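Local coordinates for SET3, superantigen-like protein (Staphylococcus aureus, PDB 1M4V), which has the two-domain superantigen fold of the staphylococcal and streptococcal toxins and probably acts on the host immune system, its precise function being unsettled, at residues A[89-94]-A[182-187]; A[103-108]-A[127-132]; A[110-115]-A[123-128]. One frame throughout, in Å; residues are numbered along the deposited sequence.

Contact 1. Residues A[89-94]-A[182-187]; sequences FSYGGV and LQPHRM. Unlike the reference sequence in segment 89-94: F89 (reference Tyr). Unlike the reference sequence in segment 182-187: P184 (reference Thr), H185 (reference Asn).
G93 and M187 are joined by the one hydrogen bond between these segments, a backbone link from G93 N to M187 O of 2.9 Å. The N-H points well at its acceptor (161° at the hydrogen), although the donor lies tilted by 30° from the carbonyl plane. G92 adds a weaker approach to the same oxygen: its CA lies 3.5 Å from M187 O in a CA-H...O contact, so one carbonyl is met by two successive residues. Glycine suits both places, since each has positive phi and G92 brings its CA close to the carbonyl oxygen.

The apolar part of the contact is made by Y91 and M187, whose side chains meet at a slant. The sulfur SD of M187 rests 3.6 Å from Y91 CB and lies 5.3 Å from the centre of the ring, far off its normal, an oblique Met-aromatic contact. In the methionine CG lies beside the backbone N and chi2 is -175°, which brings the polarisable sulfur up to Y91 CB at the root of the tyrosine. P184 meets the ring separately: its CB stands over one face, offset toward the rim, and its CG comes within 4.2 Å of Y91 CE2. The compact proline sets a rigid apolar surface against the rim of the aromatic ring.

Within 182-187 the short 3-10 turn is closed by R186 N bonding to Q183 O and M187 N to P184 O, which presents P184 and M187 together. K138 of helix 137-152 bonds through NZ to Y91 O and touches M187. The contact thus joins strand 88-96 of the OB-fold to the loop between strands 173-177 and 190-192 of the beta-grasp domain, a buried domain interface of the superantigen fold.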
loop_
_atom_site.group_PDB
_atom_site.type_symbol
_atom_site.label_atom_id
_atom_site.label_comp_id
_atom_site.label_asym_id
_atom_site.label_seq_id
_atom_site.Cartn_x
_atom_site.Cartn_y
_atom_site.Cartn_z
ATOM N N PHE A 89 6.663 8.372 -12.062
ATOM C CA PHE A 89 7.319 7.156 -11.602
ATOM C C PHE A 89 6.751 6.711 -10.256
ATOM O O PHE A 89 6.520 7.537 -9.369
ATOM C CB PHE A 89 8.824 7.389 -11.465
ATOM C CG PHE A 89 9.584 6.171 -11.038
ATOM C CD1 PHE A 89 9.607 5.031 -11.842
ATOM C CD2 PHE A 89 10.284 6.160 -9.832
ATOM C CE1 PHE A 89 10.319 3.899 -11.453
ATOM C CE2 PHE A 89 11.000 5.030 -9.435
ATOM C CZ PHE A 89 11.018 3.898 -10.244
ATOM N N SER A 90 6.533 5.406 -10.113
ATOM C CA SER A 90 5.993 4.837 -8.883
ATOM C C SER A 90 6.577 3.443 -8.636
ATOM O O SER A 90 7.073 2.800 -9.561
ATOM C CB SER A 90 4.465 4.759 -8.968
ATOM O OG SER A 90 3.919 4.179 -7.798
ATOM N N TYR A 91 6.507 2.983 -7.389
ATOM C CA TYR A 91 7.041 1.675 -7.005
ATOM C C TYR A 91 5.978 0.595 -6.834
ATOM O O TYR A 91 5.062 0.756 -6.031
ATOM C CB TYR A 91 7.789 1.765 -5.677
ATOM C CG TYR A 91 8.980 2.687 -5.648
ATOM C CD1 TYR A 91 9.985 2.596 -6.608
ATOM C CD2 TYR A 91 9.142 3.599 -4.607
ATOM C CE1 TYR A 91 11.128 3.392 -6.528
ATOM C CE2 TYR A 91 10.275 4.392 -4.516
ATOM C CZ TYR A 91 11.264 4.284 -5.475
ATOM O OH TYR A 91 12.397 5.055 -5.365
ATOM N N GLY A 92 6.129 -0.508 -7.564
ATOM C CA GLY A 92 5.198 -1.621 -7.459
ATOM C C GLY A 92 3.721 -1.299 -7.584
ATOM O O GLY A 92 3.318 -0.546 -8.468
ATOM N N GLY A 93 2.911 -1.897 -6.711
ATOM C CA GLY A 93 1.476 -1.657 -6.731
ATOM C C GLY A 93 0.752 -2.320 -7.889
ATOM O O GLY A 93 -0.353 -1.920 -8.255
ATOM N N VAL A 94 1.367 -3.349 -8.459
ATOM C CA VAL A 94 0.779 -4.050 -9.593
ATOM C C VAL A 94 -0.014 -5.285 -9.181
ATOM O O VAL A 94 0.444 -6.090 -8.374
ATOM C CB VAL A 94 1.862 -4.498 -10.580
ATOM C CG1 VAL A 94 1.209 -5.071 -11.826
ATOM C CG2 VAL A 94 2.771 -3.333 -10.925
ATOM N N LEU A 182 7.049 2.423 3.974
ATOM C CA LEU A 182 7.028 1.021 3.583
ATOM C C LEU A 182 8.223 0.851 2.648
ATOM O O LEU A 182 8.454 1.690 1.771
ATOM C CB LEU A 182 5.733 0.680 2.838
ATOM C CG LEU A 182 5.631 -0.747 2.288
ATOM C CD1 LEU A 182 5.767 -1.756 3.421
ATOM C CD2 LEU A 182 4.299 -0.925 1.580
ATOM N N GLN A 183 8.981 -0.222 2.841
ATOM C CA GLN A 183 10.162 -0.464 2.022
ATOM C C GLN A 183 9.816 -0.705 0.557
ATOM O O GLN A 183 8.973 -1.537 0.232
ATOM C CB GLN A 183 10.958 -1.649 2.577
ATOM C CG GLN A 183 11.442 -1.452 4.012
ATOM C CD GLN A 183 10.437 -1.925 5.052
ATOM O OE1 GLN A 183 9.227 -1.903 4.828
ATOM N NE2 GLN A 183 10.943 -2.348 6.207
ATOM N N PRO A 184 10.472 0.029 -0.350
ATOM C CA PRO A 184 10.219 -0.121 -1.783
ATOM C C PRO A 184 10.259 -1.572 -2.258
ATOM O O PRO A 184 9.449 -1.968 -3.085
ATOM C CB PRO A 184 11.321 0.725 -2.413
ATOM C CG PRO A 184 11.490 1.831 -1.413
ATOM C CD PRO A 184 11.482 1.075 -0.102
ATOM N N HIS A 185 11.186 -2.368 -1.734
ATOM C CA HIS A 185 11.274 -3.757 -2.169
ATOM C C HIS A 185 10.090 -4.613 -1.730
ATOM O O HIS A 185 10.015 -5.783 -2.095
ATOM C CB HIS A 185 12.584 -4.410 -1.697
ATOM C CG HIS A 185 12.656 -4.647 -0.221
ATOM N ND1 HIS A 185 12.984 -3.659 0.681
ATOM C CD2 HIS A 185 12.451 -5.769 0.510
ATOM C CE1 HIS A 185 12.981 -4.160 1.903
ATOM N NE2 HIS A 185 12.660 -5.440 1.827
ATOM N N ARG A 186 9.174 -4.042 -0.952
ATOM C CA ARG A 186 7.989 -4.772 -0.489
ATOM C C ARG A 186 6.732 -4.308 -1.219
ATOM O O ARG A 186 5.669 -4.922 -1.095
ATOM C CB ARG A 186 7.760 -4.563 1.013
ATOM C CG ARG A 186 8.840 -5.110 1.929
ATOM C CD ARG A 186 8.517 -4.775 3.384
ATOM N NE ARG A 186 7.280 -5.408 3.841
ATOM C CZ ARG A 186 6.672 -5.113 4.988
ATOM N NH1 ARG A 186 7.186 -4.191 5.792
ATOM N NH2 ARG A 186 5.555 -5.743 5.339
ATOM N N MET A 187 6.849 -3.227 -1.983
ATOM C CA MET A 187 5.694 -2.682 -2.679
ATOM C C MET A 187 5.160 -3.515 -3.841
ATOM O O MET A 187 4.144 -3.163 -4.446
ATOM C CB MET A 187 5.990 -1.247 -3.114
ATOM C CG MET A 187 6.220 -0.331 -1.919
ATOM S SD MET A 187 6.422 1.392 -2.361
ATOM C CE MET A 187 6.460 2.181 -0.728
#

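Contact 2. Residues A[103-108]-A[127-132]; sequences YDYLNA and RHYIYK. Unlike the reference sequence in segment 103-108: N107 (reference Ser). Unlike the reference sequence in segment 127-132: H128 (reference Tyr).
L106 drives the end of its side chain into I130: methyl CD2 presses on I130 CG2 at 3.4 Å, while the other methyl, CD1, reaches the backbone of K132. With chi1 at 86°, CG sits between the backbone N and the carbonyl carbon, and this folds the branched end back over the facing chain. The beta-branched side chain of I130, itself buried, is shared between two neighbours, CG2 meeting L106 CD2, and CB and CG1 meeting N107 CB.

Between these side chains the backbones pair. I130 O accepts L106 N at 2.8 Å and, weakly, N107 N, while I130 N returns a bond to N107 O of 2.8 Å. Two residues therefore face one, a classic beta bulge at a single antiparallel bridge between two loops, next to the hairpin of strands 110-117 and 120-127.

On the exposed side three tyrosines form the relief. Y129 sets CE1 over one face of the Y105 ring, toward its rim, with the planes 57° apart. The same edge of Y129 also lies against the small methyl A108 CB, 4.0 Å from Y129 CE1. The Y131 ring lies against D104 and Y105, its edge toward D104 O and its CE1 3.8 Å from Y105 CB.

Beyond A108, R127 bends at chi2 (-58°) to lay its guanidinium edge against the backbone. R127 NH1 makes a hydrogen bond of 2.9 Å to A108 O, which lies in the guanidinium plane, and the donor sits nearly along the C=O axis. The N107 amide turns elsewhere, with ND2 held by G193 O and I196 O.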
loop_
_atom_site.group_PDB
_atom_site.type_symbol
_atom_site.label_atom_id
_atom_site.label_comp_id
_atom_site.label_asym_id
_atom_site.label_seq_id
_atom_site.Cartn_x
_atom_site.Cartn_y
_atom_site.Cartn_z
ATOM N N TYR A 103 -20.988 -7.576 -6.903
ATOM C CA TYR A 103 -21.920 -6.456 -6.877
ATOM C C TYR A 103 -21.304 -5.258 -6.158
ATOM O O TYR A 103 -21.427 -4.120 -6.611
ATOM C CB TYR A 103 -23.220 -6.842 -6.176
ATOM C CG TYR A 103 -24.260 -5.750 -6.232
ATOM C CD1 TYR A 103 -24.917 -5.450 -7.426
ATOM C CD2 TYR A 103 -24.576 -4.998 -5.101
ATOM C CE1 TYR A 103 -25.862 -4.433 -7.491
ATOM C CE2 TYR A 103 -25.522 -3.974 -5.157
ATOM C CZ TYR A 103 -26.159 -3.699 -6.355
ATOM O OH TYR A 103 -27.105 -2.699 -6.420
ATOM N N ASP A 104 -20.653 -5.520 -5.031
ATOM C CA ASP A 104 -20.020 -4.464 -4.255
ATOM C C ASP A 104 -18.688 -4.959 -3.684
ATOM O O ASP A 104 -17.764 -5.268 -4.442
ATOM C CB ASP A 104 -20.960 -4.006 -3.134
ATOM C CG ASP A 104 -20.470 -2.752 -2.433
ATOM O OD1 ASP A 104 -20.131 -1.768 -3.125
ATOM O OD2 ASP A 104 -20.435 -2.742 -1.186
ATOM N N TYR A 105 -18.583 -5.052 -2.363
ATOM C CA TYR A 105 -17.333 -5.501 -1.745
ATOM C C TYR A 105 -17.223 -7.021 -1.738
ATOM O O TYR A 105 -18.235 -7.726 -1.716
ATOM C CB TYR A 105 -17.223 -4.949 -0.313
ATOM C CG TYR A 105 -18.285 -5.454 0.639
ATOM C CD1 TYR A 105 -18.109 -6.642 1.351
ATOM C CD2 TYR A 105 -19.489 -4.762 0.801
ATOM C CE1 TYR A 105 -19.108 -7.131 2.196
ATOM C CE2 TYR A 105 -20.493 -5.245 1.647
ATOM C CZ TYR A 105 -20.296 -6.430 2.336
ATOM O OH TYR A 105 -21.297 -6.926 3.146
ATOM N N LEU A 106 -16.000 -7.537 -1.780
ATOM C CA LEU A 106 -15.832 -8.982 -1.768
ATOM C C LEU A 106 -15.288 -9.442 -0.421
ATOM O O LEU A 106 -15.196 -10.636 -0.142
ATOM C CB LEU A 106 -14.947 -9.436 -2.940
ATOM C CG LEU A 106 -13.423 -9.491 -2.941
ATOM C CD1 LEU A 106 -12.968 -9.542 -4.401
ATOM C CD2 LEU A 106 -12.818 -8.309 -2.240
ATOM N N ASN A 107 -14.957 -8.469 0.421
ATOM C CA ASN A 107 -14.460 -8.732 1.765
ATOM C C ASN A 107 -14.555 -7.424 2.547
ATOM O O ASN A 107 -14.350 -6.341 1.989
ATOM C CB ASN A 107 -13.012 -9.241 1.717
ATOM C CG ASN A 107 -12.555 -9.843 3.043
ATOM O OD1 ASN A 107 -13.363 -10.093 3.941
ATOM N ND2 ASN A 107 -11.251 -10.086 3.165
ATOM N N ALA A 108 -14.893 -7.529 3.829
ATOM C CA ALA A 108 -15.031 -6.364 4.693
ATOM C C ALA A 108 -14.345 -6.605 6.030
ATOM O O ALA A 108 -14.993 -6.633 7.075
ATOM C CB ALA A 108 -16.507 -6.053 4.913
ATOM N N ARG A 127 -14.792 -0.925 8.941
ATOM C CA ARG A 127 -14.602 -1.993 7.977
ATOM C C ARG A 127 -13.768 -1.434 6.836
ATOM O O ARG A 127 -14.067 -0.357 6.317
ATOM C CB ARG A 127 -15.945 -2.476 7.434
ATOM C CG ARG A 127 -16.869 -3.033 8.493
ATOM C CD ARG A 127 -16.217 -4.194 9.229
ATOM N NE ARG A 127 -17.151 -4.823 10.159
ATOM C CZ ARG A 127 -17.487 -6.109 10.122
ATOM N NH1 ARG A 127 -16.965 -6.909 9.203
ATOM N NH2 ARG A 127 -18.352 -6.591 11.005
ATOM N N HIS A 128 -12.706 -2.141 6.468
ATOM C CA HIS A 128 -11.887 -1.699 5.352
ATOM C C HIS A 128 -12.367 -2.541 4.186
ATOM O O HIS A 128 -11.930 -3.675 4.018
ATOM C CB HIS A 128 -10.406 -1.971 5.589
ATOM C CG HIS A 128 -9.525 -1.426 4.509
ATOM N ND1 HIS A 128 -9.137 -0.104 4.462
ATOM C CD2 HIS A 128 -9.008 -2.010 3.402
ATOM C CE1 HIS A 128 -8.417 0.103 3.374
ATOM N NE2 HIS A 128 -8.324 -1.037 2.713
ATOM N N TYR A 129 -13.277 -1.982 3.397
ATOM C CA TYR A 129 -13.846 -2.690 2.263
ATOM C C TYR A 129 -12.830 -3.046 1.187
ATOM O O TYR A 129 -12.012 -2.220 0.788
ATOM C CB TYR A 129 -14.981 -1.861 1.675
ATOM C CG TYR A 129 -16.153 -1.737 2.620
ATOM C CD1 TYR A 129 -17.091 -2.763 2.730
ATOM C CD2 TYR A 129 -16.309 -0.608 3.430
ATOM C CE1 TYR A 129 -18.162 -2.673 3.622
ATOM C CE2 TYR A 129 -17.380 -0.507 4.331
ATOM C CZ TYR A 129 -18.300 -1.546 4.420
ATOM O OH TYR A 129 -19.355 -1.472 5.310
ATOM N N ILE A 130 -12.886 -4.299 0.743
ATOM C CA ILE A 130 -11.993 -4.805 -0.291
ATOM C C ILE A 130 -12.843 -5.082 -1.527
ATOM O O ILE A 130 -13.888 -5.727 -1.440
ATOM C CB ILE A 130 -11.303 -6.126 0.145
ATOM C CG1 ILE A 130 -10.603 -5.945 1.498
ATOM C CG2 ILE A 130 -10.290 -6.554 -0.912
ATOM C CD1 ILE A 130 -9.449 -4.966 1.474
ATOM N N TYR A 131 -12.389 -4.596 -2.676
ATOM C CA TYR A 131 -13.120 -4.766 -3.922
ATOM C C TYR A 131 -12.332 -5.557 -4.962
ATOM O O TYR A 131 -12.869 -5.904 -6.016
ATOM C CB TYR A 131 -13.469 -3.392 -4.490
ATOM C CG TYR A 131 -14.313 -2.559 -3.557
ATOM C CD1 TYR A 131 -15.698 -2.714 -3.518
ATOM C CD2 TYR A 131 -13.724 -1.645 -2.682
ATOM C CE1 TYR A 131 -16.479 -1.980 -2.630
ATOM C CE2 TYR A 131 -14.494 -0.903 -1.788
ATOM C CZ TYR A 131 -15.873 -1.078 -1.768
ATOM O OH TYR A 131 -16.640 -0.362 -0.885
ATOM N N LYS A 132 -11.070 -5.846 -4.659
ATOM C CA LYS A 132 -10.199 -6.564 -5.586
ATOM C C LYS A 132 -9.733 -7.952 -5.139
ATOM O O LYS A 132 -9.421 -8.171 -3.974
ATOM C CB LYS A 132 -8.975 -5.694 -5.899
ATOM C CG LYS A 132 -9.272 -4.539 -6.858
ATOM C CD LYS A 132 -8.161 -3.486 -6.890
ATOM C CE LYS A 132 -6.776 -4.088 -7.113
ATOM N NZ LYS A 132 -6.727 -4.989 -8.293
#

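Contact 3. Residues A[110-115]-A[123-128]; sequences KFVIKK and THVKRH. Unlike the reference sequence in segment 110-115: K110 (reference Arg). Unlike the reference sequence in segment 123-128: T123 (reference Val), H128 (reference Tyr).
K114 bends at the end of its chain (chi4 -68°) while T123 holds OG1 beside its backbone N (chi1 -56°), and the two side chains, running together, meet in a short hydrogen bond, K114 NZ to T123 OG1 at 2.6 Å. On the same face K110 is extended beyond CG and lies along R127. K110 CG stands 3.6 Å above one face of the R127 guanidinium, offset toward the rim; this aliphatic packing persists although K110 NZ and R127 NH2 are like charges 4.5 Å apart. Between these pairs V112 and V125, beta-branched and well suited to a strand, run side by side, CG2 to CG2 at 4.1 Å.

The other face carries I113 CD1 against H124 CD2 at 3.6 Å, and F111, whose ring edge is met by K126 CG. Hydrogen-bonded pairs F111 with K126 and I113 with H124 lock the antiparallel register, I113 N to H124 O being 2.8 Å and almost straight (174°).

That second face turns to helix 137-152, where F111 packs on L144 and I113 on L148, Y147 OH bonds H124 NE2, and the Y147 ring makes a cation-pi contact with K126. Strand 110-117 also pairs with strand 196-203, leaving 120-127 outermost in the beta-grasp sheet.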
loop_
_atom_site.group_PDB
_atom_site.type_symbol
_atom_site.label_atom_id
_atom_site.label_comp_id
_atom_site.label_asym_id
_atom_site.label_seq_id
_atom_site.Cartn_x
_atom_site.Cartn_y
_atom_site.Cartn_z
ATOM N N LYS A 110 -12.355 -6.071 9.484
ATOM C CA LYS A 110 -12.365 -4.993 10.450
ATOM C C LYS A 110 -10.964 -4.420 10.575
ATOM O O LYS A 110 -9.968 -5.149 10.502
ATOM C CB LYS A 110 -12.791 -5.494 11.833
ATOM C CG LYS A 110 -14.234 -5.927 11.953
ATOM C CD LYS A 110 -14.519 -6.406 13.369
ATOM C CE LYS A 110 -15.974 -6.811 13.539
ATOM N NZ LYS A 110 -16.237 -7.365 14.893
ATOM N N PHE A 111 -10.891 -3.109 10.741
ATOM C CA PHE A 111 -9.618 -2.443 10.963
ATOM C C PHE A 111 -9.809 -1.951 12.385
ATOM O O PHE A 111 -10.619 -1.058 12.629
ATOM C CB PHE A 111 -9.426 -1.268 10.000
ATOM C CG PHE A 111 -8.130 -0.526 10.197
ATOM C CD1 PHE A 111 -6.965 -1.207 10.563
ATOM C CD2 PHE A 111 -8.059 0.847 9.973
ATOM C CE1 PHE A 111 -5.752 -0.534 10.700
ATOM C CE2 PHE A 111 -6.854 1.531 10.106
ATOM C CZ PHE A 111 -5.695 0.843 10.469
ATOM N N VAL A 112 -9.098 -2.566 13.323
ATOM C CA VAL A 112 -9.220 -2.209 14.736
ATOM C C VAL A 112 -8.057 -1.360 15.226
ATOM O O VAL A 112 -6.911 -1.816 15.265
ATOM C CB VAL A 112 -9.312 -3.473 15.613
ATOM C CG1 VAL A 112 -9.525 -3.085 17.067
ATOM C CG2 VAL A 112 -10.455 -4.356 15.124
ATOM N N ILE A 113 -8.368 -0.129 15.618
ATOM C CA ILE A 113 -7.361 0.802 16.104
ATOM C C ILE A 113 -7.454 0.921 17.609
ATOM O O ILE A 113 -8.532 1.178 18.153
ATOM C CB ILE A 113 -7.563 2.201 15.503
ATOM C CG1 ILE A 113 -7.516 2.117 13.976
ATOM C CG2 ILE A 113 -6.493 3.153 16.028
ATOM C CD1 ILE A 113 -8.092 3.327 13.285
ATOM N N LYS A 114 -6.328 0.722 18.285
ATOM C CA LYS A 114 -6.300 0.837 19.732
ATOM C C LYS A 114 -5.189 1.774 20.168
ATOM O O LYS A 114 -4.081 1.758 19.621
ATOM C CB LYS A 114 -6.145 -0.537 20.386
ATOM C CG LYS A 114 -7.437 -1.350 20.360
ATOM C CD LYS A 114 -7.338 -2.598 21.216
ATOM C CE LYS A 114 -8.654 -3.373 21.223
ATOM N NZ LYS A 114 -9.758 -2.644 21.924
ATOM N N LYS A 115 -5.507 2.604 21.153
ATOM C CA LYS A 115 -4.559 3.578 21.660
ATOM C C LYS A 115 -4.661 3.731 23.171
ATOM O O LYS A 115 -5.753 3.864 23.723
ATOM C CB LYS A 115 -4.828 4.920 20.978
ATOM C CG LYS A 115 -4.053 6.098 21.527
ATOM C CD LYS A 115 -4.470 7.365 20.785
ATOM C CE LYS A 115 -3.819 8.603 21.375
ATOM N NZ LYS A 115 -4.245 9.823 20.628
ATOM N N THR A 123 -10.616 2.665 21.522
ATOM C CA THR A 123 -10.765 1.717 20.425
ATOM C C THR A 123 -11.671 2.273 19.336
ATOM O O THR A 123 -12.698 2.896 19.620
ATOM C CB THR A 123 -11.374 0.383 20.906
ATOM O OG1 THR A 123 -10.576 -0.153 21.969
ATOM C CG2 THR A 123 -11.420 -0.623 19.758
ATOM N N HIS A 124 -11.267 2.061 18.090
ATOM C CA HIS A 124 -12.049 2.483 16.934
ATOM C C HIS A 124 -12.066 1.301 15.982
ATOM O O HIS A 124 -11.017 0.729 15.679
ATOM C CB HIS A 124 -11.412 3.672 16.218
ATOM C CG HIS A 124 -12.050 3.986 14.896
ATOM N ND1 HIS A 124 -13.256 4.646 14.787
ATOM C CD2 HIS A 124 -11.657 3.708 13.629
ATOM C CE1 HIS A 124 -13.576 4.763 13.509
ATOM N NE2 HIS A 124 -12.622 4.202 12.786
ATOM N N VAL A 125 -13.253 0.937 15.514
ATOM C CA VAL A 125 -13.392 -0.178 14.589
ATOM C C VAL A 125 -14.168 0.264 13.362
ATOM O O VAL A 125 -15.241 0.849 13.470
ATOM C CB VAL A 125 -14.150 -1.370 15.231
ATOM C CG1 VAL A 125 -14.321 -2.494 14.214
ATOM C CG2 VAL A 125 -13.391 -1.876 16.452
ATOM N N LYS A 126 -13.603 -0.002 12.191
ATOM C CA LYS A 126 -14.260 0.330 10.938
ATOM C C LYS A 126 -14.024 -0.851 10.016
ATOM O O LYS A 126 -13.169 -1.691 10.286
ATOM C CB LYS A 126 -13.642 1.577 10.308
ATOM C CG LYS A 126 -12.175 1.394 9.930
ATOM C CD LYS A 126 -11.799 2.197 8.702
ATOM C CE LYS A 126 -12.676 1.845 7.524
ATOM N NZ LYS A 126 -12.204 2.488 6.278
ATOM N N ARG A 127 -14.792 -0.925 8.941
ATOM C CA ARG A 127 -14.602 -1.993 7.977
ATOM C C ARG A 127 -13.768 -1.434 6.836
ATOM O O ARG A 127 -14.067 -0.357 6.317
ATOM C CB ARG A 127 -15.945 -2.476 7.434
ATOM C CG ARG A 127 -16.869 -3.033 8.493
ATOM C CD ARG A 127 -16.217 -4.194 9.229
ATOM N NE ARG A 127 -17.151 -4.823 10.159
ATOM C CZ ARG A 127 -17.487 -6.109 10.122
ATOM N NH1 ARG A 127 -16.965 -6.909 9.203
ATOM N NH2 ARG A 127 -18.352 -6.591 11.005
ATOM N N HIS A 128 -12.706 -2.141 6.468
ATOM C CA HIS A 128 -11.887 -1.699 5.352
ATOM C C HIS A 128 -12.367 -2.541 4.186
ATOM O O HIS A 128 -11.930 -3.675 4.018
ATOM C CB HIS A 128 -10.406 -1.971 5.589
ATOM C CG HIS A 128 -9.525 -1.426 4.509
ATOM N ND1 HIS A 128 -9.137 -0.104 4.462
ATOM C CD2 HIS A 128 -9.008 -2.010 3.402
ATOM C CE1 HIS A 128 -8.417 0.103 3.374
ATOM N NE2 HIS A 128 -8.324 -1.037 2.713
#

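Overall arrangement
From the N terminus, the chain first reaches contact 1 in strand 88-96, the last strand of the OB-fold part, but that contact closes only when 182-187 returns late in the chain. Contacts 2 and 3 are both nested inside this long loop. Residues 103-108, in the loop after strand 88-96, are met by 127-132, so contact 2 joins the linking loop to the loop that follows strand 120-127. Contact 3, the hairpin, begins inside that smaller loop and ends on the same stretch, sharing R127 and H128 with contact 2. Contact 1 ties the two domains together, about 23 Å from contact 2 and about 25 Å from contact 3 between centres.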